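Local coordinates for protein pks18 (Mycobacterium tuberculosis, PDB 1TED) that probably builds tri- and tetraketide alpha-pyrones by extending medium- and long-chain aliphatic acyl-CoA starters with malonyl-CoA, acting as a homodimeric type III polyketide synthase, at residues A100-R103 with D104-L108; L108-E111 with H112-L116. All blocks are in the same frame, centred on the assembly; numbering follows the deposited sequence.

Contact 1: residues A100-R103 with D104-L108; sequences ATIR and DRMHL
Thr-101, just before helix 102-125, accepts at its O from Arg-105 N at 3.1 Å in the first i to i+4 bond of the helix, and Met-106 N to Ile-102 O and His-107 N to Arg-103 O carry the pattern on. The same two residues, Thr-101 and Arg-105, are joined a second time through their side chains. Thr-101 sits at the N-cap position but makes no capping bond; its OG1 lies between its own backbone N and carbonyl carbon (chi1 53°), which turns it to the edge of the Arg-105 guanidinium. There Arg-105 NE gives it a nearly straight bond of 2.9 Å, only 6° out of the guanidinium plane. One water closes a small ring, accepting from Thr-101 OG1 at 2.7 Å and from Arg-105 NH2 at 2.8 Å. The remaining nitrogen, NH1, binds the carbonyls of Val-207 and Ala-209, so backbone, hydroxyl and water together fix the rotation of a buried arginine.

On another side of the helix, Ile-102 CD1 meets Met-106 CE at 3.7 Å. Two bends in the methionine chain, at chi2 and chi3, bring that methyl back over the preceding turn. Arg-103 and His-107 approach more loosely, with Arg-103 NE 3.9 Å from His-107 NE2 and their planes 21° apart. The firm partners of this arginine belong to the second subunit, where Asn-269 OD1 accepts a hydrogen bond from Arg-103 NH1 and Glu-276 OE2 forms a salt bridge with Arg-103 NH2. The arrangement is that of a helix N-terminus at a dimer interface: in this thiolase-fold enzyme the first turn sends one arginine into its own subunit and another across to the partner.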
loop_
_atom_site.group_PDB
_atom_site.type_symbol
_atom_site.label_atom_id
_atom_site.label_comp_id
_atom_site.label_asym_id
_atom_site.label_seq_id
_atom_site.Cartn_x
_atom_site.Cartn_y
_atom_site.Cartn_z
ATOM N N ALA A 100 -22.011 -5.586 11.415
ATOM C CA ALA A 100 -21.756 -6.000 10.044
ATOM C C ALA A 100 -21.934 -4.928 8.970
ATOM O O ALA A 100 -22.309 -5.245 7.845
ATOM C CB ALA A 100 -22.646 -7.212 9.717
ATOM N N THR A 101 -21.645 -3.675 9.299
ATOM C CA THR A 101 -21.792 -2.590 8.334
ATOM C C THR A 101 -20.481 -2.151 7.663
ATOM O O THR A 101 -20.453 -1.148 6.941
ATOM C CB THR A 101 -22.411 -1.349 9.007
ATOM O OG1 THR A 101 -21.647 -1.017 10.178
ATOM C CG2 THR A 101 -23.871 -1.611 9.383
ATOM N N ILE A 102 -19.404 -2.892 7.899
ATOM C CA ILE A 102 -18.109 -2.538 7.327
ATOM C C ILE A 102 -18.103 -2.298 5.807
ATOM O O ILE A 102 -17.508 -1.320 5.333
ATOM C CB ILE A 102 -17.044 -3.602 7.673
ATOM C CG1 ILE A 102 -15.666 -3.145 7.185
ATOM C CG2 ILE A 102 -17.416 -4.923 7.058
ATOM C CD1 ILE A 102 -15.201 -1.831 7.795
ATOM N N ARG A 103 -18.763 -3.171 5.044
ATOM C CA ARG A 103 -18.802 -3.022 3.584
ATOM C C ARG A 103 -19.497 -1.729 3.147
ATOM O O ARG A 103 -19.052 -1.064 2.214
ATOM C CB ARG A 103 -19.501 -4.222 2.931
ATOM C CG ARG A 103 -19.388 -4.251 1.402
ATOM C CD ARG A 103 -17.941 -4.444 0.935
ATOM N NE ARG A 103 -17.792 -4.298 -0.513
ATOM C CZ ARG A 103 -18.119 -5.223 -1.416
ATOM N NH1 ARG A 103 -18.620 -6.399 -1.044
ATOM N NH2 ARG A 103 -17.953 -4.967 -2.702
ATOM N N ASP A 104 -20.587 -1.373 3.819
ATOM C CA ASP A 104 -21.305 -0.152 3.474
ATOM C C ASP A 104 -20.513 1.088 3.837
ATOM O O ASP A 104 -20.633 2.116 3.174
ATOM C CB ASP A 104 -22.673 -0.109 4.164
ATOM C CG ASP A 104 -23.675 -1.060 3.532
ATOM O OD1 ASP A 104 -23.440 -1.505 2.384
ATOM O OD2 ASP A 104 -24.707 -1.354 4.173
ATOM N N ARG A 105 -19.701 0.988 4.885
ATOM C CA ARG A 105 -18.885 2.109 5.338
ATOM C C ARG A 105 -17.726 2.391 4.373
ATOM O O ARG A 105 -17.296 3.540 4.232
ATOM C CB ARG A 105 -18.368 1.838 6.758
ATOM C CG ARG A 105 -19.448 1.890 7.857
ATOM C CD ARG A 105 -18.912 1.282 9.153
ATOM N NE ARG A 105 -19.851 1.302 10.273
ATOM C CZ ARG A 105 -19.962 2.295 11.151
ATOM N NH1 ARG A 105 -19.198 3.375 11.049
ATOM N NH2 ARG A 105 -20.821 2.191 12.155
ATOM N N MET A 106 -17.227 1.353 3.701
ATOM C CA MET A 106 -16.152 1.525 2.728
ATOM C C MET A 106 -16.764 2.188 1.483
ATOM O O MET A 106 -16.102 2.964 0.783
ATOM C CB MET A 106 -15.541 0.173 2.363
ATOM C CG MET A 106 -15.088 -0.651 3.562
ATOM S SD MET A 106 -13.700 0.078 4.454
ATOM C CE MET A 106 -14.570 1.129 5.697
ATOM N N HIS A 107 -18.023 1.860 1.190
ATOM C CA HIS A 107 -18.712 2.492 0.070
ATOM C C HIS A 107 -18.936 3.934 0.517
ATOM O O HIS A 107 -18.795 4.873 -0.269
ATOM C CB HIS A 107 -20.060 1.810 -0.222
ATOM C CG HIS A 107 -19.949 0.621 -1.128
ATOM N ND1 HIS A 107 -19.479 0.715 -2.422
ATOM C CD2 HIS A 107 -20.220 -0.690 -0.921
ATOM C CE1 HIS A 107 -19.462 -0.488 -2.972
ATOM N NE2 HIS A 107 -19.906 -1.358 -2.082
ATOM N N LEU A 108 -19.269 4.119 1.788
ATOM C CA LEU A 108 -19.463 5.473 2.286
ATOM C C LEU A 108 -18.150 6.232 2.137
ATOM O O LEU A 108 -18.140 7.419 1.802
ATOM C CB LEU A 108 -19.890 5.470 3.753
ATOM C CG LEU A 108 -21.318 5.944 4.048
ATOM C CD1 LEU A 108 -21.472 6.131 5.557
ATOM C CD2 LEU A 108 -21.612 7.259 3.326
HETATM O O HOH W 1 -22.783 0.178 12.263
#

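Contact 2: residues L108-E111 with H112-L116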
loop_
_atom_site.group_PDB
_atom_site.type_symbol
_atom_site.label_atom_id
_atom_site.label_comp_id
_atom_site.label_asym_id
_atom_site.label_seq_id
_atom_site.Cartn_x
_atom_site.Cartn_y
_atom_site.Cartn_z
ATOM N N LEU A 108 -19.269 4.119 1.788
ATOM C CA LEU A 108 -19.463 5.473 2.286
ATOM C C LEU A 108 -18.150 6.232 2.137
ATOM O O LEU A 108 -18.140 7.419 1.802
ATOM C CB LEU A 108 -19.890 5.470 3.753
ATOM C CG LEU A 108 -21.318 5.944 4.048
ATOM C CD1 LEU A 108 -21.472 6.131 5.557
ATOM C CD2 LEU A 108 -21.612 7.259 3.326
ATOM N N PHE A 109 -17.041 5.540 2.380
ATOM C CA PHE A 109 -15.723 6.151 2.258
ATOM C C PHE A 109 -15.506 6.587 0.813
ATOM O O PHE A 109 -15.152 7.734 0.539
ATOM C CB PHE A 109 -14.628 5.152 2.663
ATOM C CG PHE A 109 -13.232 5.581 2.274
ATOM C CD1 PHE A 109 -12.469 6.384 3.117
ATOM C CD2 PHE A 109 -12.693 5.209 1.039
ATOM C CE1 PHE A 109 -11.191 6.809 2.738
ATOM C CE2 PHE A 109 -11.425 5.628 0.654
ATOM C CZ PHE A 109 -10.672 6.429 1.504
ATOM N N TYR A 110 -15.729 5.665 -0.115
ATOM C CA TYR A 110 -15.526 5.970 -1.522
ATOM C C TYR A 110 -16.357 7.160 -1.960
ATOM O O TYR A 110 -15.847 8.089 -2.574
ATOM C CB TYR A 110 -15.878 4.759 -2.386
ATOM C CG TYR A 110 -15.534 4.936 -3.850
ATOM C CD1 TYR A 110 -14.222 4.788 -4.302
ATOM C CD2 TYR A 110 -16.522 5.251 -4.784
ATOM C CE1 TYR A 110 -13.901 4.942 -5.650
ATOM C CE2 TYR A 110 -16.211 5.408 -6.138
ATOM C CZ TYR A 110 -14.901 5.251 -6.559
ATOM O OH TYR A 110 -14.594 5.413 -7.882
ATOM N N GLU A 111 -17.644 7.124 -1.633
ATOM C CA GLU A 111 -18.568 8.190 -2.012
ATOM C C GLU A 111 -18.078 9.588 -1.631
ATOM O O GLU A 111 -18.171 10.516 -2.431
ATOM C CB GLU A 111 -19.939 7.929 -1.383
ATOM C CG GLU A 111 -21.027 8.901 -1.793
ATOM C CD GLU A 111 -22.312 8.677 -1.015
ATOM O OE1 GLU A 111 -22.667 7.497 -0.785
ATOM O OE2 GLU A 111 -22.966 9.676 -0.637
ATOM N N HIS A 112 -17.552 9.743 -0.417
ATOM C CA HIS A 112 -17.061 11.054 0.022
ATOM C C HIS A 112 -15.590 11.310 -0.271
ATOM O O HIS A 112 -15.184 12.461 -0.434
ATOM C CB HIS A 112 -17.302 11.265 1.526
ATOM C CG HIS A 112 -18.739 11.461 1.886
ATOM N ND1 HIS A 112 -19.577 10.416 2.210
ATOM C CD2 HIS A 112 -19.497 12.582 1.944
ATOM C CE1 HIS A 112 -20.789 10.883 2.452
ATOM N NE2 HIS A 112 -20.767 12.194 2.298
ATOM N N ALA A 113 -14.789 10.251 -0.339
ATOM C CA ALA A 113 -13.359 10.422 -0.581
ATOM C C ALA A 113 -13.041 10.934 -1.988
ATOM O O ALA A 113 -12.218 11.842 -2.157
ATOM C CB ALA A 113 -12.615 9.105 -0.308
ATOM N N VAL A 114 -13.712 10.366 -2.987
ATOM C CA VAL A 114 -13.491 10.738 -4.382
ATOM C C VAL A 114 -13.582 12.241 -4.658
ATOM O O VAL A 114 -12.625 12.844 -5.140
ATOM C CB VAL A 114 -14.473 9.982 -5.316
ATOM C CG1 VAL A 114 -14.325 10.481 -6.753
ATOM C CG2 VAL A 114 -14.218 8.476 -5.223
ATOM N N PRO A 115 -14.738 12.863 -4.368
ATOM C CA PRO A 115 -14.909 14.304 -4.601
ATOM C C PRO A 115 -13.804 15.137 -3.948
ATOM O O PRO A 115 -13.230 16.035 -4.569
ATOM C CB PRO A 115 -16.271 14.595 -3.971
ATOM C CG PRO A 115 -16.993 13.314 -4.132
ATOM C CD PRO A 115 -15.965 12.275 -3.806
ATOM N N LEU A 116 -13.521 14.828 -2.685
ATOM C CA LEU A 116 -12.507 15.548 -1.933
ATOM C C LEU A 116 -11.091 15.366 -2.468
ATOM O O LEU A 116 -10.336 16.330 -2.557
ATOM C CB LEU A 116 -12.556 15.135 -0.458
ATOM C CG LEU A 116 -11.577 15.868 0.464
ATOM C CD1 LEU A 116 -11.874 17.359 0.456
ATOM C CD2 LEU A 116 -11.701 15.313 1.861
#
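Tyr-110 and Val-114 make a well-centred CH-pi contact one turn apart on helix 102-125. The methyl CG2 of Val-114 stands over the middle of the tyrosine ring, 3.5 Å from the centroid and 11° off the ring normal. Both torsions serve this: Tyr-110 has CG opposite its backbone N (chi1 -173°), and Val-114 holds CG2 beside its own backbone N, on the side of the earlier turn. The neighbouring pair repeats the theme with less overlap. Ala-113 CB lies over one face of the Phe-109 ring, 3.9 Å from the centroid and displaced toward the rim. Beyond these rings, Phe-109 packs on Leu-204 of strand 196-204, while both Tyr-110 and Val-114 touch Ala-154 of helix 151-159.

His-112 behaves differently. With CG beside its backbone N, the imidazole reaches back along the helix, and its edge meets Leu-108 O in the plane of the ring. That oxygen takes two donors from one residue: His-112 N at 3.3 Å and, in a weak bond, His-112 ND1, also at 3.3 Å. Leu-108 runs alongside the imidazole, its CD2 3.8 Å from His-112 CE1. Glu-111 extends in the same direction as the histidine, and its OE2 comes within 4.0 Å of His-112 CE1.

Among the backbone bonds, Ala-113 N to Phe-109 O is short at 2.7 Å. Pro-115 has no N-H to give to Glu-111 O, so its CD lies against that oxygen instead and the helix kinks. The weak ND1 bond, if formed, would place a proton on that nitrogen and restrain the imidazole's rotation, while the Glu-111 carboxylate, close to the ring but not bonded to it, may raise the histidine's pKa.

Overall arrangement
Contacts 1 and 2 are successive lengths of helix 102-125, their centres about 12 Å apart and joined at Leu-108. Contact 1 lies about 23 Å from the centre of the chain and meets the second subunit; contact 2, at about 17 Å, is touched by no other chain of the assembly and packs against strand 196-204 and helix 151-159. This part of the helix thus runs inward from the dimer interface. Neither contact forms the active site, but contact 1 comes near it: the side chain of Arg-105 is about 7 Å both from that of His-221, a probable substrate-binding residue, and from the bound myristic acid. Phe-109 of contact 2 lies about 9 Å from this ligand.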